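Local structure of fructosyl amine:oxygen oxidoreductase (Neosartorya fumigata, 4WCT) at residues 397-402 with 406-411. The protein probably catalyses the FAD-dependent oxidation of fructosyl amines (Amadori products), releasing the amine from its sugar and so acting as a deglycating enzyme. Residues are numbered along the deposited sequence; the frame is centred on the assembly and turned at random.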
loop_
_atom_site.group_PDB
_atom_site.type_symbol
_atom_site.label_atom_id
_atom_site.label_comp_id
_atom_site.label_asym_id
_atom_site.label_seq_id
_atom_site.Cartn_x
_atom_site.Cartn_y
_atom_site.Cartn_z
ATOM N N GLY A 397 -10.478 -7.752 -2.648
ATOM C CA GLY A 397 -10.922 -8.645 -3.697
ATOM C C GLY A 397 -12.426 -8.801 -3.762
ATOM O O GLY A 397 -12.969 -9.061 -4.833
ATOM N N GLY A 398 -13.127 -8.681 -2.628
ATOM C CA GLY A 398 -14.593 -8.738 -2.684
ATOM C C GLY A 398 -15.192 -7.504 -3.329
ATOM O O GLY A 398 -16.196 -7.591 -4.033
ATOM N N PHE A 399 -14.688 -6.331 -2.957
ATOM C CA PHE A 399 -15.088 -5.101 -3.635
ATOM C C PHE A 399 -14.765 -5.147 -5.116
ATOM O O PHE A 399 -15.606 -4.760 -5.963
ATOM C CB PHE A 399 -14.429 -3.881 -2.993
ATOM C CG PHE A 399 -14.923 -3.597 -1.635
ATOM C CD1 PHE A 399 -16.162 -2.993 -1.444
ATOM C CD2 PHE A 399 -14.159 -3.928 -0.528
ATOM C CE1 PHE A 399 -16.634 -2.733 -0.160
ATOM C CE2 PHE A 399 -14.626 -3.668 0.748
ATOM C CZ PHE A 399 -15.835 -3.022 0.935
ATOM N N ILE A 400 -13.577 -5.663 -5.462
ATOM C CA ILE A 400 -13.199 -5.780 -6.875
ATOM C C ILE A 400 -14.116 -6.784 -7.627
ATOM O O ILE A 400 -14.610 -6.480 -8.728
ATOM C CB ILE A 400 -11.719 -6.182 -7.011
ATOM C CG1 ILE A 400 -10.799 -5.038 -6.515
ATOM C CG2 ILE A 400 -11.384 -6.545 -8.460
ATOM C CD1 ILE A 400 -9.409 -5.464 -6.130
ATOM N N ALA A 401 -14.384 -7.937 -7.026
ATOM C CA ALA A 401 -15.335 -8.902 -7.612
ATOM C C ALA A 401 -16.747 -8.297 -7.759
ATOM O O ALA A 401 -17.452 -8.542 -8.774
ATOM C CB ALA A 401 -15.367 -10.179 -6.805
ATOM N N ASP A 402 -17.157 -7.491 -6.784
ATOM C CA ASP A 402 -18.451 -6.825 -6.837
ATOM C C ASP A 402 -18.510 -5.859 -8.025
ATOM O O ASP A 402 -19.501 -5.778 -8.742
ATOM C CB ASP A 402 -18.735 -6.021 -5.554
ATOM C CG ASP A 402 -19.182 -6.872 -4.368
ATOM O OD1 ASP A 402 -19.433 -8.110 -4.503
ATOM O OD2 ASP A 402 -19.257 -6.290 -3.261
ATOM N N SER A 406 -20.908 -5.763 -11.436
ATOM C CA SER A 406 -21.757 -4.566 -11.519
ATOM C C SER A 406 -22.606 -4.363 -10.291
ATOM O O SER A 406 -23.754 -3.949 -10.387
ATOM C CB SER A 406 -22.653 -4.632 -12.770
ATOM O OG SER A 406 -21.854 -4.578 -13.930
ATOM N N LYS A 407 -22.061 -4.656 -9.117
ATOM C CA LYS A 407 -22.773 -4.392 -7.887
ATOM C C LYS A 407 -21.886 -3.840 -6.777
ATOM O O LYS A 407 -22.111 -4.089 -5.609
ATOM C CB LYS A 407 -23.437 -5.666 -7.406
ATOM C CG LYS A 407 -22.484 -6.827 -7.212
ATOM C CD LYS A 407 -23.237 -8.139 -7.007
ATOM C CE LYS A 407 -22.571 -8.975 -5.937
ATOM N NZ LYS A 407 -23.174 -10.334 -5.866
ATOM N N LEU A 408 -20.875 -3.075 -7.137
ATOM C CA LEU A 408 -20.095 -2.388 -6.100
ATOM C C LEU A 408 -21.011 -1.494 -5.298
ATOM O O LEU A 408 -21.808 -0.727 -5.875
ATOM C CB LEU A 408 -18.976 -1.581 -6.780
ATOM C CG LEU A 408 -17.979 -0.873 -5.880
ATOM C CD1 LEU A 408 -17.317 -1.857 -4.937
ATOM C CD2 LEU A 408 -16.927 -0.191 -6.736
ATOM N N GLN A 409 -20.937 -1.575 -3.969
ATOM C CA GLN A 409 -21.921 -0.901 -3.137
ATOM C C GLN A 409 -21.897 0.609 -3.245
ATOM O O GLN A 409 -20.861 1.238 -3.527
ATOM C CB GLN A 409 -21.846 -1.334 -1.678
ATOM C CG GLN A 409 -20.573 -0.926 -0.991
ATOM C CD GLN A 409 -20.437 -1.532 0.388
ATOM O OE1 GLN A 409 -19.843 -2.584 0.546
ATOM N NE2 GLN A 409 -21.104 -0.937 1.351
ATOM N N LYS A 410 -23.060 1.201 -3.030
ATOM C CA LYS A 410 -23.225 2.615 -3.290
ATOM C C LYS A 410 -22.357 3.516 -2.438
ATOM O O LYS A 410 -22.018 4.595 -2.858
ATOM C CB LYS A 410 -24.696 3.043 -3.163
ATOM C CG LYS A 410 -25.254 2.969 -1.759
ATOM C CD LYS A 410 -26.780 3.095 -1.777
ATOM C CE LYS A 410 -27.352 3.363 -0.394
ATOM N NZ LYS A 410 -27.412 2.102 0.391
ATOM N N GLU A 411 -21.977 3.070 -1.247
ATOM C CA GLU A 411 -21.202 3.887 -0.346
ATOM C C GLU A 411 -19.757 4.068 -0.848
ATOM O O GLU A 411 -19.016 4.943 -0.354
ATOM C CB GLU A 411 -21.190 3.250 1.047
ATOM C CG GLU A 411 -22.547 3.241 1.745
ATOM C CD GLU A 411 -23.475 2.122 1.312
ATOM O OE1 GLU A 411 -23.063 1.192 0.563
ATOM O OE2 GLU A 411 -24.667 2.204 1.678
HETATM O O HOH W 1 -19.451 -3.723 -2.628
#
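Phe-399 meets the returning chain with its ring edge: CD1 of Leu-408 lies in the ring plane, 3.9 Å from Phe-399 CD1. Further along the same rim, Phe-399 CE1 turns its C-H to Gln-409 OE1 at 3.3 Å, with ring and amide planes 33° apart. Gln-409 NE2 donates to Glu-411 OE1 (3.0 Å), which holds the amide in this pose. With CG opposite the backbone N (chi1 -175°), Leu-408 carries CD1 back to the helix, 3.5 Å from Phe-399 O. Phe-94 of helix 86-102 meets Phe-399 edge to face. Next, Ile-400 packs helix 393-404 on helix 35-46 and strand 379-383 of the FAD-dependent oxidoreductase fold.

The helix closes in a Schellman motif: Lys-407 N bonds back to Asp-402 O (2.8 Å, 171°), and Ser-406, with positive phi, is the C-prime residue. Lys-407 CG lies against that same oxygen. Lys-407 NZ, 4.6 Å from Asp-402 OD1, is too distant for a salt bridge and has a long, weak ion pair with Glu-405. Asp-402 OD1 instead pairs with Arg-47, while Asp-402 OD2 accepts from a water (2.7 Å) that also donates weakly to Gln-409 OE1. Shared in this way, the carboxylate probably favours its ionised form, and the water, accepting from Gln-409 N, ties it to the returning backbone.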